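PDB 4H05: aminoglycoside-O-phosphotransferase VIII from Streptomyces rimosus, which transfers phosphate from ATP to the 3'-hydroxyl of aminoglycoside antibiotics, a modification that probably underlies resistance to these drugs. Local coordinates for residues F46-A51 / L59-R64; L126-C131 / V214-R219; L227-L230 / D235-F238. One frame throughout, in Å; residues are numbered along the deposited sequence.

Contact 1 (F46-A51 / L59-R64); sequences FVKVAA and LGEAER
K48 sets CG anti to its carbonyl carbon and runs straight to CD, then bends at chi3 (48°), a kink that turns NZ toward helix 54-71. E61 answers with CG anti to the backbone N (chi1 -172°) and a chain extended beyond it, which lays the carboxylate in front of the lysine. The two side chains meet at about a right angle, and between them they span the 10.4 Å from K48 CA to E61 CA. K48 NZ donates to E61 OE1 at 2.6 Å, on the syn lone pair, the side that faces the other oxygen. That approach also leaves K48 NZ 3.2 Å from E61 OE2, so the ammonium leans across the mouth of the carboxylate, with OE1 clearly the nearer oxygen. Nothing else joins the two segments, which makes this a bridge of one salt link.

Each end has a second partner. NZ also pairs with OD1 of D210, a predicted magnesium ligand, while OE2 accepts a weak bond from the backbone N of V211. The glutamate chain itself packs on L90 of strand 86-93. The arrangement matches the strand-lysine to helix-glutamate pair of the protein kinase fold, tying a strand of the N-terminal sheet to the helix that follows it; in such kinases the lysine commonly contacts the phosphates of ATP.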
loop_
_atom_site.group_PDB
_atom_site.type_symbol
_atom_site.label_atom_id
_atom_site.label_comp_id
_atom_site.label_asym_id
_atom_site.label_seq_id
_atom_site.Cartn_x
_atom_site.Cartn_y
_atom_site.Cartn_z
ATOM N N PHE A 46 0.380 -13.531 8.830
ATOM C CA PHE A 46 -0.198 -13.154 7.566
ATOM C C PHE A 46 0.537 -13.857 6.423
ATOM O O PHE A 46 1.792 -13.859 6.382
ATOM C CB PHE A 46 -0.004 -11.624 7.364
ATOM C CG PHE A 46 -0.824 -10.732 8.258
ATOM C CD1 PHE A 46 -0.559 -9.335 8.273
ATOM C CD2 PHE A 46 -1.846 -11.213 9.104
ATOM C CE1 PHE A 46 -1.293 -8.471 9.087
ATOM C CE2 PHE A 46 -2.569 -10.330 9.915
ATOM C CZ PHE A 46 -2.287 -8.956 9.900
ATOM N N VAL A 47 -0.210 -14.376 5.444
ATOM C CA VAL A 47 0.369 -15.101 4.271
ATOM C C VAL A 47 -0.215 -14.525 3.013
ATOM O O VAL A 47 -1.429 -14.353 2.910
ATOM C CB VAL A 47 0.062 -16.584 4.293
ATOM C CG1 VAL A 47 0.441 -17.222 2.977
ATOM C CG2 VAL A 47 0.696 -17.257 5.517
ATOM N N LYS A 48 0.666 -14.122 2.107
ATOM C CA LYS A 48 0.296 -13.551 0.826
ATOM C C LYS A 48 0.893 -14.479 -0.219
ATOM O O LYS A 48 2.049 -14.871 -0.124
ATOM C CB LYS A 48 0.842 -12.113 0.640
ATOM C CG LYS A 48 0.097 -11.079 1.470
ATOM C CD LYS A 48 0.614 -9.637 1.439
ATOM C CE LYS A 48 0.892 -9.116 0.069
ATOM N NZ LYS A 48 1.423 -7.728 0.125
ATOM N N VAL A 49 0.081 -14.842 -1.195
ATOM C CA VAL A 49 0.565 -15.579 -2.349
ATOM C C VAL A 49 0.047 -14.805 -3.554
ATOM O O VAL A 49 -1.103 -14.363 -3.576
ATOM C CB VAL A 49 0.036 -17.054 -2.316
ATOM C CG1 VAL A 49 0.787 -17.949 -3.302
ATOM C CG2 VAL A 49 0.182 -17.638 -0.917
ATOM N N ALA A 50 0.902 -14.594 -4.544
ATOM C CA ALA A 50 0.499 -13.743 -5.648
ATOM C C ALA A 50 0.531 -14.430 -7.032
ATOM O O ALA A 50 1.503 -15.167 -7.384
ATOM C CB ALA A 50 1.350 -12.518 -5.675
ATOM N N ALA A 51 -0.543 -14.124 -7.787
ATOM C CA ALA A 51 -0.710 -14.461 -9.220
ATOM C C ALA A 51 0.179 -13.596 -10.184
ATOM O O ALA A 51 -0.176 -12.458 -10.511
ATOM C CB ALA A 51 -2.202 -14.357 -9.600
ATOM N N LEU A 59 8.347 -10.730 -3.801
ATOM C CA LEU A 59 9.812 -10.854 -3.442
ATOM C C LEU A 59 10.452 -9.551 -3.039
ATOM O O LEU A 59 11.304 -9.402 -2.079
ATOM C CB LEU A 59 10.618 -11.342 -4.640
ATOM C CG LEU A 59 10.435 -12.845 -4.957
ATOM C CD1 LEU A 59 9.051 -13.124 -5.551
ATOM C CD2 LEU A 59 11.590 -13.360 -5.837
ATOM N N GLY A 60 10.063 -8.562 -3.798
ATOM C CA GLY A 60 10.495 -7.254 -3.475
ATOM C C GLY A 60 9.925 -6.822 -2.140
ATOM O O GLY A 60 10.533 -6.038 -1.486
ATOM N N GLU A 61 8.740 -7.298 -1.761
ATOM C CA GLU A 61 8.134 -6.821 -0.532
ATOM C C GLU A 61 8.883 -7.300 0.686
ATOM O O GLU A 61 9.148 -6.498 1.595
ATOM C CB GLU A 61 6.677 -7.145 -0.517
ATOM C CG GLU A 61 5.976 -6.499 0.642
ATOM C CD GLU A 61 4.484 -6.753 0.671
ATOM O OE1 GLU A 61 3.943 -7.263 -0.336
ATOM O OE2 GLU A 61 3.878 -6.404 1.732
ATOM N N ALA A 62 9.330 -8.556 0.683
ATOM C CA ALA A 62 10.202 -9.089 1.743
ATOM C C ALA A 62 11.390 -8.160 2.020
ATOM O O ALA A 62 11.591 -7.728 3.140
ATOM C CB ALA A 62 10.693 -10.488 1.374
ATOM N N GLU A 63 12.102 -7.775 0.971
ATOM C CA GLU A 63 13.295 -6.917 1.056
ATOM C C GLU A 63 12.933 -5.605 1.613
ATOM O O GLU A 63 13.647 -5.098 2.427
ATOM C CB GLU A 63 13.865 -6.627 -0.340
ATOM C CG GLU A 63 14.629 -7.827 -0.833
ATOM C CD GLU A 63 15.214 -7.683 -2.230
ATOM O OE1 GLU A 63 14.840 -6.761 -2.966
ATOM O OE2 GLU A 63 16.121 -8.505 -2.514
ATOM N N ARG A 64 11.766 -5.093 1.199
ATOM C CA ARG A 64 11.318 -3.799 1.679
ATOM C C ARG A 64 10.942 -3.827 3.118
ATOM O O ARG A 64 11.227 -2.878 3.913
ATOM C CB ARG A 64 10.166 -3.256 0.839
ATOM C CG ARG A 64 10.658 -2.770 -0.517
ATOM C CD ARG A 64 9.606 -2.647 -1.584
ATOM N NE ARG A 64 10.098 -2.056 -2.825
ATOM C CZ ARG A 64 10.946 -2.680 -3.646
ATOM N NH1 ARG A 64 11.453 -3.873 -3.354
ATOM N NH2 ARG A 64 11.329 -2.092 -4.753
#

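Contact 2 (L126-C131 / V214-R219); sequences LDWERC and VGRADR
W128 and R216 make the close half of this contact. R216 brings its methylene carbon CD to within 3.6 Å of W128 CE3, on the benzene part of the indole, and the approach is oblique. Nearer the backbones, W128 CB and R216 CB lie 4.0 Å apart. In both residues CG sits between the backbone N and the carbonyl carbon (chi1 61° for W128, 62° for R216), and the arginine then bends at chi2. Its guanidinium plane ends up 39° from the indole plane, so the two flat groups are not stacked. R216 NH2 forms a salt bridge with D134 OD2 further along this loop, so the charge also ties strand to loop.

Beside this pair the fit is buried but less intimate. C131 turns its sulfur toward the strand, where SG lies 4.3 Å from G215 CA; it also packs on V186 of strand 184-187 and on W67 of helix 54-71. Strand 215-218 pairs antiparallel with 184-187, G215 bonding to C187, and W128 packs on L184 and V186, so the loop covers this two-stranded sheet.

The other side of the 126-131 loop looks to solvent and is organised within itself. D127 OD2 accepts from E129 N at 3.0 Å, an Asx turn in which the N-H arrives from above the carboxylate plane, and the following 3-10 turn carries E129 and R130 outward. R130 NH1 reaches D127 OD1 only weakly, at 3.3 Å. E129 CG lies over one face of the W128 ring, toward its rim.

Between 126-131 and 214-219, then, the chemistry is nonpolar, which implies that dispersion and burial join these two segments; D127 and R130 pair weakly within the loop, and the polar ties of R216 run to F133, D134 and R135.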
loop_
_atom_site.group_PDB
_atom_site.type_symbol
_atom_site.label_atom_id
_atom_site.label_comp_id
_atom_site.label_asym_id
_atom_site.label_seq_id
_atom_site.Cartn_x
_atom_site.Cartn_y
_atom_site.Cartn_z
ATOM N N LEU A 126 12.587 9.810 6.692
ATOM C CA LEU A 126 13.768 9.042 6.326
ATOM C C LEU A 126 14.554 9.826 5.283
ATOM O O LEU A 126 13.998 10.530 4.504
ATOM C CB LEU A 126 13.368 7.683 5.744
ATOM C CG LEU A 126 12.912 6.743 6.806
ATOM C CD1 LEU A 126 12.108 5.586 6.246
ATOM C CD2 LEU A 126 14.149 6.300 7.558
ATOM N N ASP A 127 15.860 9.681 5.253
ATOM C CA ASP A 127 16.643 10.304 4.220
ATOM C C ASP A 127 16.569 9.337 3.001
ATOM O O ASP A 127 17.054 8.237 3.046
ATOM C CB ASP A 127 18.074 10.501 4.775
ATOM C CG ASP A 127 19.065 11.051 3.729
ATOM O OD1 ASP A 127 20.212 11.331 4.117
ATOM O OD2 ASP A 127 18.718 11.192 2.532
ATOM N N TRP A 128 15.908 9.727 1.926
ATOM C CA TRP A 128 15.798 8.856 0.748
ATOM C C TRP A 128 17.062 8.390 0.165
ATOM O O TRP A 128 17.059 7.346 -0.490
ATOM C CB TRP A 128 14.981 9.468 -0.352
ATOM C CG TRP A 128 15.516 10.752 -0.911
ATOM C CD1 TRP A 128 15.211 12.065 -0.490
ATOM C CD2 TRP A 128 16.497 10.894 -1.968
ATOM N NE1 TRP A 128 15.872 12.985 -1.251
ATOM C CE2 TRP A 128 16.658 12.355 -2.178
ATOM C CE3 TRP A 128 17.200 10.005 -2.787
ATOM C CZ2 TRP A 128 17.545 12.865 -3.103
ATOM C CZ3 TRP A 128 18.048 10.547 -3.785
ATOM C CH2 TRP A 128 18.230 11.943 -3.920
ATOM N N GLU A 129 18.179 9.091 0.405
ATOM C CA GLU A 129 19.479 8.593 -0.075
ATOM C C GLU A 129 19.942 7.369 0.665
ATOM O O GLU A 129 20.868 6.728 0.192
ATOM C CB GLU A 129 20.605 9.663 -0.041
ATOM C CG GLU A 129 20.226 11.057 -0.596
ATOM C CD GLU A 129 21.423 11.970 -0.842
ATOM O OE1 GLU A 129 22.550 11.661 -0.328
ATOM O OE2 GLU A 129 21.266 12.999 -1.560
ATOM N N ARG A 130 19.357 7.035 1.813
ATOM C CA ARG A 130 19.641 5.754 2.435
ATOM C C ARG A 130 18.789 4.638 1.824
ATOM O O ARG A 130 19.065 3.477 2.029
ATOM C CB ARG A 130 19.393 5.721 3.948
ATOM C CG ARG A 130 19.958 6.856 4.812
ATOM C CD ARG A 130 21.192 7.516 4.200
ATOM N NE ARG A 130 22.249 7.543 5.196
ATOM C CZ ARG A 130 22.290 8.371 6.226
ATOM N NH1 ARG A 130 21.348 9.313 6.402
ATOM N NH2 ARG A 130 23.297 8.254 7.067
ATOM N N CYS A 131 17.774 4.966 1.046
ATOM C CA CYS A 131 16.748 3.976 0.768
ATOM C C CYS A 131 17.199 3.191 -0.428
ATOM O O CYS A 131 17.512 3.764 -1.430
ATOM C CB CYS A 131 15.422 4.665 0.448
ATOM S SG CYS A 131 14.149 3.447 0.058
ATOM N N VAL A 214 7.215 0.412 -1.766
ATOM C CA VAL A 214 8.103 1.275 -1.049
ATOM C C VAL A 214 9.285 1.653 -1.931
ATOM O O VAL A 214 9.842 0.846 -2.629
ATOM C CB VAL A 214 8.567 0.673 0.312
ATOM C CG1 VAL A 214 9.778 1.370 0.835
ATOM C CG2 VAL A 214 7.493 0.888 1.351
ATOM N N GLY A 215 9.727 2.893 -1.815
ATOM C CA GLY A 215 10.783 3.408 -2.627
ATOM C C GLY A 215 10.696 4.916 -2.617
ATOM O O GLY A 215 9.659 5.543 -2.193
ATOM N N ARG A 216 11.762 5.524 -3.099
ATOM C CA ARG A 216 11.714 6.951 -3.263
ATOM C C ARG A 216 10.776 7.410 -4.384
ATOM O O ARG A 216 10.663 6.801 -5.493
ATOM C CB ARG A 216 13.101 7.544 -3.343
ATOM C CG ARG A 216 13.968 7.124 -4.459
ATOM C CD ARG A 216 15.465 7.098 -4.040
ATOM N NE ARG A 216 16.189 6.305 -5.031
ATOM C CZ ARG A 216 16.276 6.681 -6.299
ATOM N NH1 ARG A 216 15.756 7.855 -6.685
ATOM N NH2 ARG A 216 16.877 5.891 -7.184
ATOM N N ALA A 217 10.046 8.459 -4.047
ATOM C CA ALA A 217 9.090 9.076 -4.929
ATOM C C ALA A 217 8.651 10.416 -4.322
ATOM O O ALA A 217 9.031 10.785 -3.221
ATOM C CB ALA A 217 7.863 8.197 -5.127
ATOM N N ASP A 218 7.903 11.174 -5.083
ATOM C CA ASP A 218 7.363 12.413 -4.528
ATOM C C ASP A 218 6.526 12.058 -3.380
ATOM O O ASP A 218 5.611 11.257 -3.534
ATOM C CB ASP A 218 6.445 13.085 -5.552
ATOM C CG ASP A 218 6.225 14.560 -5.257
ATOM O OD1 ASP A 218 5.569 14.821 -4.246
ATOM O OD2 ASP A 218 6.711 15.419 -6.049
ATOM N N ARG A 219 6.746 12.692 -2.251
ATOM C CA ARG A 219 5.812 12.555 -1.141
ATOM C C ARG A 219 4.361 12.650 -1.544
ATOM O O ARG A 219 3.513 12.015 -0.879
ATOM C CB ARG A 219 6.082 13.600 -0.048
ATOM C CG ARG A 219 5.708 15.048 -0.465
ATOM C CD ARG A 219 6.167 16.104 0.495
ATOM N NE ARG A 219 7.604 16.173 0.563
ATOM C CZ ARG A 219 8.354 15.891 1.627
ATOM N NH1 ARG A 219 7.846 15.499 2.779
ATOM N NH2 ARG A 219 9.656 16.013 1.512
#

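Contact 3 (L227-L230 / D235-F238); sequences LREL and DPWF
L230 and F238 supply the apolar part. The leucine lays its CD2 methyl over one face of the phenyl ring, a CH-pi arrangement, although the carbons are modelled implausibly close and the depth is doubtful. F238 CG is anti to the carbonyl carbon (chi1 -72°), which points the ring back at the helix.

Van der Waals contact with polar atoms comes from P236, which follows a cis peptide bond. P236 CG rests 3.5 Å from E229 O, in the helix's last turn, and P236 CD lies 3.8 Å from E229 OE1, proline ring and glutamate crossing at about a right angle.

The charged interaction stays on the helix. R228 NH1 donates to E229 OE2 at 3.0 Å from the anti side, tilted 26° out of the carboxylate plane, while OE2 lies close to the guanidinium plane of R228; R228 NH2 pairs with D270.

P193, touching both E229 and F238, lies between the predicted proton acceptor D190 and predicted magnesium ligand N195, so the turn backs onto the probable catalytic loop. The loop after helix 220-230 thus doubles back on the helix's C-terminal end, with L230 on S243 and F246 of helix 240-251 and F238 on V112 of helix 109-124.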
loop_
_atom_site.group_PDB
_atom_site.type_symbol
_atom_site.label_atom_id
_atom_site.label_comp_id
_atom_site.label_asym_id
_atom_site.label_seq_id
_atom_site.Cartn_x
_atom_site.Cartn_y
_atom_site.Cartn_z
ATOM N N LEU A 227 -5.323 10.858 0.930
ATOM C CA LEU A 227 -6.390 11.921 0.959
ATOM C C LEU A 227 -7.579 11.544 0.110
ATOM O O LEU A 227 -8.712 11.900 0.411
ATOM C CB LEU A 227 -5.859 13.292 0.554
ATOM C CG LEU A 227 -4.899 13.916 1.567
ATOM C CD1 LEU A 227 -4.046 14.916 0.821
ATOM C CD2 LEU A 227 -5.577 14.585 2.805
ATOM N N ARG A 228 -7.346 10.765 -0.945
ATOM C CA ARG A 228 -8.451 10.266 -1.738
ATOM C C ARG A 228 -9.305 9.348 -0.894
ATOM O O ARG A 228 -10.507 9.314 -1.081
ATOM C CB ARG A 228 -7.950 9.515 -2.986
ATOM C CG ARG A 228 -9.037 8.812 -3.793
ATOM C CD ARG A 228 -8.768 7.287 -3.720
ATOM N NE ARG A 228 -7.755 6.916 -4.665
ATOM C CZ ARG A 228 -6.852 5.916 -4.607
ATOM N NH1 ARG A 228 -6.722 5.004 -3.619
ATOM N NH2 ARG A 228 -6.028 5.836 -5.655
ATOM N N GLU A 229 -8.699 8.556 -0.005
ATOM C CA GLU A 229 -9.477 7.665 0.878
ATOM C C GLU A 229 -10.102 8.465 2.051
ATOM O O GLU A 229 -11.283 8.404 2.241
ATOM C CB GLU A 229 -8.637 6.536 1.385
ATOM C CG GLU A 229 -8.165 5.581 0.296
ATOM C CD GLU A 229 -9.304 5.116 -0.593
ATOM O OE1 GLU A 229 -10.341 4.592 -0.100
ATOM O OE2 GLU A 229 -9.166 5.232 -1.810
ATOM N N LEU A 230 -9.330 9.276 2.757
ATOM C CA LEU A 230 -9.846 10.100 3.850
ATOM C C LEU A 230 -11.043 10.995 3.489
ATOM O O LEU A 230 -11.724 11.459 4.405
ATOM C CB LEU A 230 -8.745 11.020 4.477
ATOM C CG LEU A 230 -7.744 10.308 5.385
ATOM C CD1 LEU A 230 -6.653 11.241 5.874
ATOM C CD2 LEU A 230 -8.418 9.608 6.552
ATOM N N ASP A 235 -16.895 3.788 4.413
ATOM C CA ASP A 235 -16.093 2.741 3.782
ATOM C C ASP A 235 -15.009 3.347 2.877
ATOM O O ASP A 235 -15.045 3.163 1.691
ATOM C CB ASP A 235 -17.037 1.769 3.037
ATOM C CG ASP A 235 -16.429 0.359 2.813
ATOM O OD1 ASP A 235 -15.402 -0.074 3.417
ATOM O OD2 ASP A 235 -17.034 -0.346 1.998
ATOM N N PRO A 236 -14.027 4.078 3.454
ATOM C CA PRO A 236 -13.745 4.308 4.865
ATOM C C PRO A 236 -14.487 5.489 5.557
ATOM O O PRO A 236 -15.069 6.407 4.953
ATOM C CB PRO A 236 -12.219 4.535 4.850
ATOM C CG PRO A 236 -12.016 5.296 3.591
ATOM C CD PRO A 236 -12.953 4.631 2.606
ATOM N N TRP A 237 -14.432 5.452 6.867
ATOM C CA TRP A 237 -15.263 6.299 7.678
ATOM C C TRP A 237 -14.492 7.474 8.165
ATOM O O TRP A 237 -14.107 7.584 9.342
ATOM C CB TRP A 237 -15.819 5.449 8.805
ATOM C CG TRP A 237 -16.888 4.541 8.354
ATOM C CD1 TRP A 237 -18.261 4.810 8.334
ATOM C CD2 TRP A 237 -16.747 3.162 7.845
ATOM N NE1 TRP A 237 -18.954 3.728 7.886
ATOM C CE2 TRP A 237 -18.111 2.702 7.555
ATOM C CE3 TRP A 237 -15.688 2.330 7.574
ATOM C CZ2 TRP A 237 -18.368 1.436 7.022
ATOM C CZ3 TRP A 237 -15.948 1.062 7.016
ATOM C CH2 TRP A 237 -17.261 0.607 6.779
ATOM N N PHE A 238 -14.245 8.374 7.239
ATOM C CA PHE A 238 -13.444 9.544 7.500
ATOM C C PHE A 238 -14.270 10.776 7.107
ATOM O O PHE A 238 -15.420 10.868 7.479
ATOM C CB PHE A 238 -12.073 9.387 6.794
ATOM C CG PHE A 238 -11.156 8.357 7.469
ATOM C CD1 PHE A 238 -10.725 7.227 6.808
ATOM C CD2 PHE A 238 -10.728 8.550 8.798
ATOM C CE1 PHE A 238 -9.924 6.288 7.439
ATOM C CE2 PHE A 238 -9.913 7.622 9.437
ATOM C CZ PHE A 238 -9.486 6.510 8.754
#

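Following the chain from the N terminus, contact 1 comes first, closing the short connection from strand 43-50 into helix 54-71. Contact 2 opens only later and spans a long excursion, bringing the loop after helix 109-124 against strand 215-218. That strand leads directly into helix 220-230, whose end contact 3 folds against the next loop. The three follow in series, so none nests in or crosses another. Contacts 1 and 2 nevertheless touch, through a probable hydrogen bond from R64 NE to V214 O at 2.9 Å, which joins helix 54-71 to the start of segment 214-219. Contacts 1 and 3 lie on opposite sides of the chain's centre, their centres 26 Å apart.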